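DUF1214 domain-containing protein (Burkholderia cenocepacia, PDB 6ANS) is of unknown function, a DUF1214-family protein whose helices pack against beta-sheets and which binds a sodium ion. Local coordinates at residues A[244-249]-A[310-315]; A[102-107]-A[305-310]; A[38-43]-A[232-237]; A[75-80]-A[236-241]. All coordinates share one frame; numbering follows the deposited sequence.

Contact 1 (A[244-249]-A[310-315]); sequences LFADWA and NYWMES
Helix 244-249 lies against a type I beta turn, Asn310 to Met313, that follows strand 303-309, and the two backbones come nearest at Ala246 and Trp312, whose CA atoms are 6.3 Å apart. Met313, a selenomethionine, reaches from the turn into the helix surface. Its CG stands anti to its own carbonyl carbon (chi1 -58°), which sends SE to within 3.6 Å of Phe245 O and 3.9 Å of Trp248 CB. The chain then bends at its last torsion and brings CE to the edge of the Trp248 indole. With the Phe245 ring the selenium makes an oblique Met-aromatic contact, 5.2 Å from the ring centroid. On the other flank the Ala249 methyl sits over one face of Tyr311, a CH-pi contact in which CB is 3.7 Å from the ring centroid. Ala246 CB meets the indole of Trp312 at its edge, while NE1 of that indole bonds to Thr62 O of helix 60-83. Polar links between the segments run through water. One molecule donates to Tyr311 O and, weakly, to Phe245 O. A second accepts from Tyr311 OH at 2.7 Å and donates to Ala246 O at 2.8 Å.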
loop_
_atom_site.group_PDB
_atom_site.type_symbol
_atom_site.label_atom_id
_atom_site.label_comp_id
_atom_site.label_asym_id
_atom_site.label_seq_id
_atom_site.Cartn_x
_atom_site.Cartn_y
_atom_site.Cartn_z
ATOM N N LEU A 244 1.637 -18.220 -13.401
ATOM C CA LEU A 244 3.036 -18.654 -13.320
ATOM C C LEU A 244 3.280 -19.501 -12.076
ATOM O O LEU A 244 3.779 -20.627 -12.162
ATOM C CB LEU A 244 3.976 -17.433 -13.309
ATOM C CG LEU A 244 5.454 -17.673 -12.947
ATOM C CD1 LEU A 244 6.122 -18.601 -13.983
ATOM C CD2 LEU A 244 6.262 -16.364 -12.801
ATOM N N PHE A 245 2.928 -18.978 -10.903
ATOM C CA PHE A 245 3.260 -19.712 -9.691
ATOM C C PHE A 245 2.268 -20.824 -9.382
ATOM O O PHE A 245 2.626 -21.766 -8.664
ATOM C CB PHE A 245 3.426 -18.724 -8.542
ATOM C CG PHE A 245 4.642 -17.859 -8.714
ATOM C CD1 PHE A 245 5.911 -18.436 -8.700
ATOM C CD2 PHE A 245 4.518 -16.509 -8.992
ATOM C CE1 PHE A 245 7.056 -17.653 -8.898
ATOM C CE2 PHE A 245 5.633 -15.729 -9.204
ATOM C CZ PHE A 245 6.915 -16.306 -9.155
ATOM N N ALA A 246 1.065 -20.777 -9.955
ATOM C CA ALA A 246 0.197 -21.949 -9.892
ATOM C C ALA A 246 0.742 -23.089 -10.751
ATOM O O ALA A 246 0.623 -24.262 -10.377
ATOM C CB ALA A 246 -1.220 -21.591 -10.337
ATOM N N ASP A 247 1.339 -22.768 -11.908
ATOM C CA ASP A 247 2.043 -23.797 -12.679
ATOM C C ASP A 247 3.169 -24.424 -11.858
ATOM O O ASP A 247 3.345 -25.649 -11.867
ATOM C CB ASP A 247 2.601 -23.216 -13.978
ATOM C CG ASP A 247 1.513 -22.853 -14.977
ATOM O OD1 ASP A 247 0.340 -23.274 -14.802
ATOM O OD2 ASP A 247 1.837 -22.118 -15.933
ATOM N N TRP A 248 3.950 -23.599 -11.154
ATOM C CA TRP A 248 5.019 -24.128 -10.305
ATOM C C TRP A 248 4.465 -25.061 -9.234
ATOM O O TRP A 248 4.963 -26.176 -9.043
ATOM C CB TRP A 248 5.771 -22.984 -9.624
ATOM C CG TRP A 248 6.762 -22.296 -10.477
ATOM C CD1 TRP A 248 6.751 -22.198 -11.840
ATOM C CD2 TRP A 248 7.932 -21.602 -10.026
ATOM N NE1 TRP A 248 7.844 -21.474 -12.261
ATOM C CE2 TRP A 248 8.584 -21.102 -11.167
ATOM C CE3 TRP A 248 8.479 -21.342 -8.763
ATOM C CZ2 TRP A 248 9.761 -20.367 -11.086
ATOM C CZ3 TRP A 248 9.654 -20.616 -8.682
ATOM C CH2 TRP A 248 10.283 -20.139 -9.835
ATOM N N ALA A 249 3.459 -24.594 -8.487
ATOM C CA ALA A 249 2.966 -25.385 -7.366
ATOM C C ALA A 249 2.450 -26.729 -7.845
ATOM O O ALA A 249 2.770 -27.768 -7.253
ATOM C CB ALA A 249 1.879 -24.618 -6.603
ATOM N N ASN A 310 1.130 -20.984 1.601
ATOM C CA ASN A 310 -0.071 -21.635 1.093
ATOM C C ASN A 310 0.169 -22.116 -0.340
ATOM O O ASN A 310 1.272 -22.007 -0.883
ATOM C CB ASN A 310 -1.288 -20.712 1.198
ATOM C CG ASN A 310 -1.196 -19.478 0.318
ATOM O OD1 ASN A 310 -0.323 -19.342 -0.555
ATOM N ND2 ASN A 310 -2.115 -18.556 0.552
ATOM N N TYR A 311 -0.879 -22.670 -0.964
ATOM C CA TYR A 311 -0.709 -23.222 -2.304
ATOM C C TYR A 311 -0.330 -22.153 -3.318
ATOM O O TYR A 311 0.346 -22.456 -4.308
ATOM C CB TYR A 311 -1.976 -23.938 -2.769
ATOM C CG TYR A 311 -1.767 -24.629 -4.101
ATOM C CD1 TYR A 311 -1.165 -25.880 -4.163
ATOM C CD2 TYR A 311 -2.152 -24.023 -5.294
ATOM C CE1 TYR A 311 -0.963 -26.524 -5.361
ATOM C CE2 TYR A 311 -1.975 -24.668 -6.509
ATOM C CZ TYR A 311 -1.371 -25.914 -6.535
ATOM O OH TYR A 311 -1.166 -26.559 -7.728
ATOM N N TRP A 312 -0.764 -20.913 -3.098
ATOM C CA TRP A 312 -0.486 -19.780 -3.977
ATOM C C TRP A 312 0.918 -19.214 -3.802
ATOM O O TRP A 312 1.241 -18.188 -4.416
ATOM C CB TRP A 312 -1.561 -18.708 -3.725
ATOM C CG TRP A 312 -2.914 -19.389 -3.739
ATOM C CD1 TRP A 312 -3.779 -19.552 -2.688
ATOM C CD2 TRP A 312 -3.497 -20.086 -4.846
ATOM N NE1 TRP A 312 -4.873 -20.285 -3.087
ATOM C CE2 TRP A 312 -4.728 -20.619 -4.407
ATOM C CE3 TRP A 312 -3.109 -20.287 -6.175
ATOM C CZ2 TRP A 312 -5.574 -21.342 -5.250
ATOM C CZ3 TRP A 312 -3.951 -21.011 -7.012
ATOM C CH2 TRP A 312 -5.168 -21.528 -6.543
HETATM N N MSE A 313 1.744 -19.852 -2.971
HETATM C CA MSE A 313 3.139 -19.471 -2.747
HETATM C C MSE A 313 3.230 -18.094 -2.100
HETATM O O MSE A 313 4.195 -17.349 -2.269
HETATM C CB MSE A 313 3.940 -19.570 -4.063
HETATM C CG MSE A 313 3.865 -20.996 -4.620
HETATM SE SE MSE A 313 5.129 -21.412 -6.097
HETATM C CE MSE A 313 6.799 -21.161 -5.064
ATOM N N GLU A 314 2.203 -17.761 -1.334
ATOM C CA GLU A 314 2.313 -16.695 -0.357
ATOM C C GLU A 314 2.802 -17.318 0.934
ATOM O O GLU A 314 2.244 -18.328 1.374
ATOM C CB GLU A 314 0.971 -16.033 -0.081
ATOM C CG GLU A 314 0.217 -15.459 -1.246
ATOM C CD GLU A 314 -1.114 -14.913 -0.750
ATOM O OE1 GLU A 314 -1.957 -15.724 -0.327
ATOM O OE2 GLU A 314 -1.283 -13.681 -0.719
ATOM N N SER A 315 3.807 -16.707 1.559
ATOM C CA SER A 315 4.131 -17.109 2.921
ATOM C C SER A 315 2.876 -17.033 3.780
ATOM O O SER A 315 1.994 -16.198 3.554
ATOM C CB SER A 315 5.231 -16.222 3.516
ATOM O OG SER A 315 4.842 -14.859 3.545
HETATM O O HOH W 1 0.735 -21.005 -6.713
HETATM O O HOH W 2 -1.983 -25.139 -9.926
#

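Contact 2 (A[102-107]-A[305-310]); sequences IGADNP and NVQLNN. With NA (sodium ion), chain F.
Gln307 projects from the strand in segment 305-310 into the loop 102-107 and joins them through its terminal amide. CG occupies the position between backbone N and carbonyl carbon (chi1 64°), and from there the chain runs extended, carrying the amide across to the loop backbone. NE2 donates to Asp105 O at 2.7 Å along a bent path (138° at the hydrogen), arriving above the carbonyl plane and not on a lone pair. The same nitrogen makes a nearly straight bond (173°) to Asn309 OD1, also 2.7 Å long and in the Gln307 amide plane, so two acceptors fix the rotation of the group. OE1 accepts from Arg366 NH1 of the neighbouring strand 360-368 and has Pro107 CD only 3.3 Å away. Farther down, Asn305 and Asn106 approach from opposite directions with their amides steeply inclined to each other, and Asn305 ND2 gives a weak bond to Asn106 OD1 over 2.8 Å. Each has a further partner: Asn106 OD1 accepts from Asp108 N, and Asn305 OD1 from Arg366. At the other end the Ala104 methyl packs on Asn309 ND2, 3.7 Å from CB. The loop braced in this way has positive phi at Gly103 and Ala104, and their consecutive carbonyl oxygens, Gly103 O and Ala104 O, each lie 2.4 Å from the sodium ion: a buried metal site built in part from main-chain oxygens.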
loop_
_atom_site.group_PDB
_atom_site.type_symbol
_atom_site.label_atom_id
_atom_site.label_comp_id
_atom_site.label_asym_id
_atom_site.label_seq_id
_atom_site.Cartn_x
_atom_site.Cartn_y
_atom_site.Cartn_z
ATOM N N ILE A 102 4.136 -12.567 -3.303
ATOM C CA ILE A 102 4.374 -13.166 -4.616
ATOM C C ILE A 102 5.531 -14.156 -4.542
ATOM O O ILE A 102 6.629 -13.804 -4.094
ATOM C CB ILE A 102 4.704 -12.105 -5.682
ATOM C CG1 ILE A 102 3.523 -11.174 -5.950
ATOM C CG2 ILE A 102 5.164 -12.798 -6.982
ATOM C CD1 ILE A 102 3.887 -9.995 -6.868
ATOM N N GLY A 103 5.296 -15.379 -5.019
ATOM C CA GLY A 103 6.377 -16.258 -5.437
ATOM C C GLY A 103 7.307 -16.715 -4.336
ATOM O O GLY A 103 8.524 -16.715 -4.520
ATOM N N ALA A 104 6.748 -17.168 -3.215
ATOM C CA ALA A 104 7.523 -17.504 -2.020
ATOM C C ALA A 104 8.287 -16.273 -1.529
ATOM O O ALA A 104 9.518 -16.226 -1.522
ATOM C CB ALA A 104 8.467 -18.689 -2.278
ATOM N N ASP A 105 7.514 -15.258 -1.159
ATOM C CA ASP A 105 8.049 -14.042 -0.557
ATOM C C ASP A 105 8.847 -14.392 0.688
ATOM O O ASP A 105 8.395 -15.180 1.517
ATOM C CB ASP A 105 6.916 -13.083 -0.189
ATOM C CG ASP A 105 5.881 -13.728 0.742
ATOM O OD1 ASP A 105 5.246 -14.714 0.313
ATOM O OD2 ASP A 105 5.723 -13.274 1.906
ATOM N N ASN A 106 10.057 -13.842 0.788
ATOM C CA ASN A 106 10.914 -14.098 1.937
ATOM C C ASN A 106 10.450 -13.261 3.123
ATOM O O ASN A 106 10.603 -12.034 3.101
ATOM C CB ASN A 106 12.369 -13.775 1.606
ATOM C CG ASN A 106 13.329 -14.251 2.688
ATOM O OD1 ASN A 106 12.921 -14.520 3.820
ATOM N ND2 ASN A 106 14.610 -14.394 2.327
ATOM N N PRO A 107 9.923 -13.875 4.184
ATOM C CA PRO A 107 9.445 -13.069 5.323
ATOM C C PRO A 107 10.563 -12.281 5.991
ATOM O O PRO A 107 10.293 -11.235 6.584
ATOM C CB PRO A 107 8.843 -14.115 6.276
ATOM C CG PRO A 107 8.592 -15.331 5.425
ATOM C CD PRO A 107 9.716 -15.318 4.405
ATOM N N ASN A 305 17.218 -19.798 5.343
ATOM C CA ASN A 305 15.947 -19.892 6.042
ATOM C C ASN A 305 15.087 -20.931 5.345
ATOM O O ASN A 305 15.453 -21.481 4.302
ATOM C CB ASN A 305 15.243 -18.525 6.153
ATOM C CG ASN A 305 14.682 -17.990 4.813
ATOM O OD1 ASN A 305 14.908 -18.538 3.721
ATOM N ND2 ASN A 305 13.987 -16.861 4.908
ATOM N N VAL A 306 13.943 -21.207 5.960
ATOM C CA VAL A 306 12.913 -22.052 5.377
ATOM C C VAL A 306 11.567 -21.472 5.796
ATOM O O VAL A 306 11.396 -21.034 6.939
ATOM C CB VAL A 306 13.070 -23.524 5.809
ATOM C CG1 VAL A 306 13.043 -23.649 7.334
ATOM C CG2 VAL A 306 11.997 -24.392 5.148
ATOM N N GLN A 307 10.620 -21.428 4.862
ATOM C CA GLN A 307 9.344 -20.787 5.119
ATOM C C GLN A 307 8.206 -21.685 4.665
ATOM O O GLN A 307 8.344 -22.449 3.706
ATOM C CB GLN A 307 9.241 -19.448 4.391
ATOM C CG GLN A 307 9.268 -19.588 2.859
ATOM C CD GLN A 307 9.218 -18.244 2.158
ATOM O OE1 GLN A 307 10.232 -17.560 2.056
ATOM N NE2 GLN A 307 8.032 -17.859 1.671
ATOM N N LEU A 308 7.067 -21.556 5.340
ATOM C CA LEU A 308 5.870 -22.302 4.992
ATOM C C LEU A 308 4.900 -21.360 4.280
ATOM O O LEU A 308 4.710 -20.222 4.717
ATOM C CB LEU A 308 5.238 -22.916 6.240
ATOM C CG LEU A 308 4.383 -24.164 5.966
ATOM C CD1 LEU A 308 5.279 -25.299 5.449
ATOM C CD2 LEU A 308 3.604 -24.601 7.207
ATOM N N ASN A 309 4.330 -21.825 3.163
ATOM C CA ASN A 309 3.454 -21.033 2.301
ATOM C C ASN A 309 2.122 -21.737 2.093
ATOM O O ASN A 309 2.003 -22.945 2.299
ATOM C CB ASN A 309 4.047 -20.789 0.895
ATOM C CG ASN A 309 5.503 -20.337 0.929
ATOM O OD1 ASN A 309 5.919 -19.599 1.825
ATOM N ND2 ASN A 309 6.270 -20.737 -0.090
ATOM N N ASN A 310 1.130 -20.984 1.601
ATOM C CA ASN A 310 -0.071 -21.635 1.093
ATOM C C ASN A 310 0.169 -22.116 -0.340
ATOM O O ASN A 310 1.272 -22.007 -0.883
ATOM C CB ASN A 310 -1.288 -20.712 1.198
ATOM C CG ASN A 310 -1.196 -19.478 0.318
ATOM O OD1 ASN A 310 -0.323 -19.342 -0.555
ATOM N ND2 ASN A 310 -2.115 -18.556 0.552
HETATM NA NA NA F . 10.452 -15.634 -3.675
#

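Contact 3 (A[38-43]-A[232-237]); sequences ADFCDT and MRAAQF
Phe40 and Thr43 on one helix enclose the methyl of Ala235 on the other, at the centre of a nearly parallel helix pair: segments 38-43 and 232-237 run 9° apart with axes 8.8 Å from each other. Packing is tight here. Phe40 CG lies anti to its backbone N (chi1 169°), which lays the ring against the partner helix; Phe40 CD1 comes within 3.6 Å of Ala235 CB, and Ala234 CB meets the ring at its edge. Thr43 CG2 closes on the same methyl, 3.7 Å from Ala235 CB. The side nearer solvent is looser. There the selenomethionine Met232 folds back through two bends, so that SE rests 4.0 Å from Asp39 CB and CE approaches Thr43 OG1, while the Asp39 carboxylate bonds with Gln35 of its own helix. A water bridges this margin, donating to Thr43 OG1 and accepting a long bond from Gln236 NE2. Another surface of helix 35-46 meets the second subunit, where Cys41 packs on Cys41 of that chain and Asp42 forms a salt bridge with its Lys45. Within the helix, Thr43 OG1 donates to Asp39 O at 2.9 Å, from the face of that carbonyl opposite to the one used by Thr43 N.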
loop_
_atom_site.group_PDB
_atom_site.type_symbol
_atom_site.label_atom_id
_atom_site.label_comp_id
_atom_site.label_asym_id
_atom_site.label_seq_id
_atom_site.Cartn_x
_atom_site.Cartn_y
_atom_site.Cartn_z
ATOM N N ALA A 38 -13.198 -1.311 -18.819
ATOM C CA ALA A 38 -13.947 -2.557 -18.933
ATOM C C ALA A 38 -13.009 -3.735 -19.161
ATOM O O ALA A 38 -13.112 -4.767 -18.485
ATOM C CB ALA A 38 -14.972 -2.454 -20.065
ATOM N N ASP A 39 -12.069 -3.587 -20.104
ATOM C CA ASP A 39 -11.125 -4.665 -20.392
ATOM C C ASP A 39 -10.267 -4.991 -19.181
ATOM O O ASP A 39 -9.956 -6.160 -18.928
ATOM C CB ASP A 39 -10.229 -4.277 -21.569
ATOM C CG ASP A 39 -10.991 -4.180 -22.860
ATOM O OD1 ASP A 39 -12.189 -4.563 -22.875
ATOM O OD2 ASP A 39 -10.404 -3.684 -23.842
ATOM N N PHE A 40 -9.846 -3.959 -18.447
ATOM C CA PHE A 40 -9.088 -4.136 -17.208
ATOM C C PHE A 40 -9.844 -5.003 -16.206
ATOM O O PHE A 40 -9.300 -5.980 -15.667
ATOM C CB PHE A 40 -8.772 -2.747 -16.641
ATOM C CG PHE A 40 -8.234 -2.736 -15.245
ATOM C CD1 PHE A 40 -6.878 -2.942 -15.014
ATOM C CD2 PHE A 40 -9.062 -2.411 -14.166
ATOM C CE1 PHE A 40 -6.364 -2.895 -13.720
ATOM C CE2 PHE A 40 -8.554 -2.339 -12.862
ATOM C CZ PHE A 40 -7.211 -2.582 -12.639
ATOM N N CYS A 41 -11.107 -4.661 -15.941
ATOM C CA CYS A 41 -11.884 -5.432 -14.976
ATOM C C CYS A 41 -12.150 -6.853 -15.482
ATOM O O CYS A 41 -12.084 -7.815 -14.705
ATOM C CB CYS A 41 -13.187 -4.688 -14.650
ATOM S SG CYS A 41 -12.891 -3.080 -13.822
ATOM N N ASP A 42 -12.414 -7.011 -16.783
ATOM C CA ASP A 42 -12.650 -8.352 -17.334
ATOM C C ASP A 42 -11.398 -9.227 -17.293
ATOM O O ASP A 42 -11.502 -10.454 -17.159
ATOM C CB ASP A 42 -13.139 -8.269 -18.783
ATOM C CG ASP A 42 -14.549 -7.726 -18.897
ATOM O OD1 ASP A 42 -15.267 -7.680 -17.870
ATOM O OD2 ASP A 42 -14.942 -7.380 -20.032
ATOM N N THR A 43 -10.216 -8.634 -17.473
ATOM C CA THR A 43 -8.991 -9.408 -17.311
ATOM C C THR A 43 -8.815 -9.824 -15.859
ATOM O O THR A 43 -8.483 -10.977 -15.570
ATOM C CB THR A 43 -7.792 -8.601 -17.805
ATOM O OG1 THR A 43 -8.002 -8.258 -19.178
ATOM C CG2 THR A 43 -6.464 -9.394 -17.630
HETATM N N MSE A 232 -3.576 -2.055 -18.471
HETATM C CA MSE A 232 -3.565 -3.378 -19.085
HETATM C C MSE A 232 -2.389 -4.199 -18.550
HETATM O O MSE A 232 -2.547 -5.383 -18.247
HETATM C CB MSE A 232 -3.527 -3.278 -20.621
HETATM C CG MSE A 232 -4.845 -2.741 -21.224
HETATM SE SE MSE A 232 -6.516 -3.343 -20.283
HETATM C CE MSE A 232 -6.315 -5.285 -20.596
ATOM N N ARG A 233 -1.217 -3.573 -18.388
ATOM C CA ARG A 233 -0.096 -4.314 -17.808
ATOM C C ARG A 233 -0.414 -4.753 -16.383
ATOM O O ARG A 233 -0.095 -5.884 -15.989
ATOM C CB ARG A 233 1.194 -3.480 -17.847
ATOM C CG ARG A 233 1.904 -3.499 -19.233
ATOM C CD ARG A 233 3.279 -2.808 -19.174
ATOM N NE ARG A 233 3.130 -1.366 -18.975
ATOM C CZ ARG A 233 2.884 -0.508 -19.960
ATOM N NH1 ARG A 233 2.780 -0.949 -21.210
ATOM N NH2 ARG A 233 2.752 0.789 -19.701
ATOM N N ALA A 234 -1.055 -3.881 -15.600
ATOM C CA ALA A 234 -1.428 -4.254 -14.238
ATOM C C ALA A 234 -2.377 -5.446 -14.239
ATOM O O ALA A 234 -2.161 -6.422 -13.514
ATOM C CB ALA A 234 -2.054 -3.059 -13.510
ATOM N N ALA A 235 -3.420 -5.397 -15.077
ATOM C CA ALA A 235 -4.377 -6.503 -15.141
ATOM C C ALA A 235 -3.700 -7.780 -15.605
ATOM O O ALA A 235 -3.953 -8.860 -15.060
ATOM C CB ALA A 235 -5.554 -6.161 -16.076
ATOM N N GLN A 236 -2.838 -7.675 -16.621
ATOM C CA GLN A 236 -2.160 -8.858 -17.137
ATOM C C GLN A 236 -1.135 -9.401 -16.148
ATOM O O GLN A 236 -0.860 -10.605 -16.153
ATOM C CB GLN A 236 -1.521 -8.539 -18.493
ATOM C CG GLN A 236 -2.539 -8.573 -19.645
ATOM C CD GLN A 236 -2.242 -7.556 -20.725
ATOM O OE1 GLN A 236 -1.121 -7.042 -20.820
ATOM N NE2 GLN A 236 -3.240 -7.278 -21.575
ATOM N N PHE A 237 -0.577 -8.535 -15.294
ATOM C CA PHE A 237 0.292 -8.993 -14.211
ATOM C C PHE A 237 -0.443 -9.938 -13.264
ATOM O O PHE A 237 0.113 -10.961 -12.851
ATOM C CB PHE A 237 0.848 -7.789 -13.445
ATOM C CG PHE A 237 1.828 -8.144 -12.344
ATOM C CD1 PHE A 237 3.199 -8.228 -12.609
ATOM C CD2 PHE A 237 1.380 -8.372 -11.043
ATOM C CE1 PHE A 237 4.108 -8.538 -11.590
ATOM C CE2 PHE A 237 2.276 -8.692 -10.020
ATOM C CZ PHE A 237 3.650 -8.772 -10.290
HETATM O O HOH W 3 -6.079 -8.797 -21.020
#

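Contact 4 (A[75-80]-A[236-241]); sequences RIALEM and QFVEQT
Phe237 O, on the residue whose ring carries this contact, is gripped twice: Thr241 N and Thr241 OG1, each 2.8 Å away, reach it from opposite faces of its plane. The side-chain bond also sets the threonine oxygen over the centre of the Phe237 ring, with OG1 3.3 Å above the plane. Segment 75-80 approaches the ring obliquely, from the side away from that oxygen. Its helix crosses helix 236-241 at 131°, with the axes 9.3 Å apart at their closest. Met80, a selenomethionine, is extended as far as SE and bends only at its last torsion (chi3 -66°); the two side chains cross at about a right angle, with SE and CE both beside the ring. Met80 SE lies 3.5 Å from Phe237 CE1, an oblique Met-aromatic contact. One turn earlier, Ala77 CB approaches Phe237 CD2 at 3.7 Å, and its small methyl lets the backbones come to 6.1 Å between the CA atoms of Ala77 and Phe237. Ile76 CG2 and Val238 CG2 add more distant apolar contacts. No hydrogen bond joins the two segments: the buried carbonyl of Phe237 is satisfied inside its own helix, which implies that the crossing is held by apolar and selenium-aromatic packing.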
loop_
_atom_site.group_PDB
_atom_site.type_symbol
_atom_site.label_atom_id
_atom_site.label_comp_id
_atom_site.label_asym_id
_atom_site.label_seq_id
_atom_site.Cartn_x
_atom_site.Cartn_y
_atom_site.Cartn_z
ATOM N N ARG A 75 -3.148 -5.008 -6.154
ATOM C CA ARG A 75 -2.587 -3.866 -5.449
ATOM C C ARG A 75 -1.124 -3.672 -5.832
ATOM O O ARG A 75 -0.692 -2.551 -6.127
ATOM C CB ARG A 75 -2.756 -4.069 -3.943
ATOM C CG ARG A 75 -4.228 -3.952 -3.450
ATOM C CD ARG A 75 -4.448 -4.708 -2.124
ATOM N NE ARG A 75 -3.528 -4.248 -1.087
ATOM C CZ ARG A 75 -2.970 -5.036 -0.169
ATOM N NH1 ARG A 75 -3.240 -6.341 -0.129
ATOM N NH2 ARG A 75 -2.134 -4.514 0.712
ATOM N N ILE A 76 -0.354 -4.769 -5.859
ATOM C CA ILE A 76 1.043 -4.696 -6.278
ATOM C C ILE A 76 1.130 -4.238 -7.726
ATOM O O ILE A 76 1.915 -3.344 -8.075
ATOM C CB ILE A 76 1.731 -6.063 -6.093
ATOM C CG1 ILE A 76 1.809 -6.445 -4.613
ATOM C CG2 ILE A 76 3.122 -6.035 -6.678
ATOM C CD1 ILE A 76 2.192 -7.910 -4.424
ATOM N N ALA A 77 0.302 -4.834 -8.582
ATOM C CA ALA A 77 0.326 -4.523 -10.002
ATOM C C ALA A 77 0.077 -3.040 -10.253
ATOM O O ALA A 77 0.681 -2.453 -11.154
ATOM C CB ALA A 77 -0.712 -5.381 -10.726
ATOM N N LEU A 78 -0.820 -2.416 -9.472
ATOM C CA LEU A 78 -1.156 -1.014 -9.722
ATOM C C LEU A 78 -0.032 -0.075 -9.287
ATOM O O LEU A 78 0.192 0.968 -9.909
ATOM C CB LEU A 78 -2.477 -0.652 -9.021
ATOM C CG LEU A 78 -3.757 -1.211 -9.656
ATOM C CD1 LEU A 78 -4.968 -1.090 -8.698
ATOM C CD2 LEU A 78 -4.060 -0.532 -10.998
ATOM N N GLU A 79 0.655 -0.397 -8.195
ATOM C CA GLU A 79 1.819 0.398 -7.822
ATOM C C GLU A 79 2.922 0.232 -8.849
ATOM O O GLU A 79 3.560 1.215 -9.265
ATOM C CB GLU A 79 2.302 -0.012 -6.427
ATOM C CG GLU A 79 1.316 0.387 -5.292
ATOM C CD GLU A 79 1.778 -0.050 -3.894
ATOM O OE1 GLU A 79 2.962 -0.393 -3.718
ATOM O OE2 GLU A 79 0.946 -0.062 -2.965
HETATM N N MSE A 80 3.143 -1.005 -9.276
HETATM C CA MSE A 80 4.149 -1.328 -10.256
HETATM C C MSE A 80 3.932 -0.620 -11.583
HETATM O O MSE A 80 4.851 -0.027 -12.120
HETATM C CB MSE A 80 4.182 -2.834 -10.489
HETATM C CG MSE A 80 5.251 -3.257 -11.483
HETATM SE SE MSE A 80 5.274 -5.209 -11.657
HETATM C CE MSE A 80 5.891 -5.732 -9.844
ATOM N N GLN A 236 -2.838 -7.675 -16.621
ATOM C CA GLN A 236 -2.160 -8.858 -17.137
ATOM C C GLN A 236 -1.135 -9.401 -16.148
ATOM O O GLN A 236 -0.860 -10.605 -16.153
ATOM C CB GLN A 236 -1.521 -8.539 -18.493
ATOM C CG GLN A 236 -2.539 -8.573 -19.645
ATOM C CD GLN A 236 -2.242 -7.556 -20.725
ATOM O OE1 GLN A 236 -1.121 -7.042 -20.820
ATOM N NE2 GLN A 236 -3.240 -7.278 -21.575
ATOM N N PHE A 237 -0.577 -8.535 -15.294
ATOM C CA PHE A 237 0.292 -8.993 -14.211
ATOM C C PHE A 237 -0.443 -9.938 -13.264
ATOM O O PHE A 237 0.113 -10.961 -12.851
ATOM C CB PHE A 237 0.848 -7.789 -13.445
ATOM C CG PHE A 237 1.828 -8.144 -12.344
ATOM C CD1 PHE A 237 3.199 -8.228 -12.609
ATOM C CD2 PHE A 237 1.380 -8.372 -11.043
ATOM C CE1 PHE A 237 4.108 -8.538 -11.590
ATOM C CE2 PHE A 237 2.276 -8.692 -10.020
ATOM C CZ PHE A 237 3.650 -8.772 -10.290
ATOM N N VAL A 238 -1.683 -9.607 -12.890
ATOM C CA VAL A 238 -2.450 -10.479 -11.996
ATOM C C VAL A 238 -2.645 -11.848 -12.630
ATOM O O VAL A 238 -2.381 -12.891 -12.012
ATOM C CB VAL A 238 -3.815 -9.853 -11.649
ATOM C CG1 VAL A 238 -4.640 -10.852 -10.847
ATOM C CG2 VAL A 238 -3.636 -8.576 -10.871
ATOM N N GLU A 239 -3.101 -11.864 -13.880
ATOM C CA GLU A 239 -3.371 -13.135 -14.545
ATOM C C GLU A 239 -2.097 -13.945 -14.728
ATOM O O GLU A 239 -2.062 -15.141 -14.411
ATOM C CB GLU A 239 -4.037 -12.895 -15.899
ATOM C CG GLU A 239 -4.272 -14.182 -16.692
ATOM C CD GLU A 239 -5.350 -14.025 -17.741
ATOM O OE1 GLU A 239 -5.154 -13.171 -18.633
ATOM O OE2 GLU A 239 -6.364 -14.772 -17.699
ATOM N N GLN A 240 -1.029 -13.307 -15.223
ATOM C CA GLN A 240 0.196 -14.054 -15.532
ATOM C C GLN A 240 0.940 -14.487 -14.273
ATOM O O GLN A 240 1.517 -15.579 -14.236
ATOM C CB GLN A 240 1.128 -13.237 -16.430
ATOM C CG GLN A 240 0.585 -12.937 -17.816
ATOM C CD GLN A 240 0.204 -14.196 -18.572
ATOM O OE1 GLN A 240 0.948 -15.183 -18.583
ATOM N NE2 GLN A 240 -0.961 -14.166 -19.215
ATOM N N THR A 241 0.961 -13.649 -13.238
ATOM C CA THR A 241 1.693 -14.019 -12.025
ATOM C C THR A 241 1.012 -15.179 -11.325
ATOM O O THR A 241 1.670 -16.148 -10.925
ATOM C CB THR A 241 1.808 -12.825 -11.080
ATOM O OG1 THR A 241 2.505 -11.772 -11.744
ATOM C CG2 THR A 241 2.550 -13.193 -9.765
#

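How the contacts relate
Contacts 1, 3 and 4 all use helix 224-251, in the order 3, 4, 1 from its N-terminal part onward, whereas contact 2 lies off that helix, where a loop meets a sheet. Contacts 1, 2 and 4 are buried; contact 3, about 22 Å from the chain centre, is partly open and, like contact 4, adjoins the second subunit. Chemistry follows place: contacts 3 and 4 are apolar helix packing, contact 1 adds bridging waters, and contact 2 relies on side-chain amide hydrogen bonds beside a metal. Contacts 1 and 2 share Asn310 and join through Met313 O and Ala104 N, 2.7 Å apart. Ile102 ties contact 2 to contact 4, its CD1 packing on both Ile76 and Phe237.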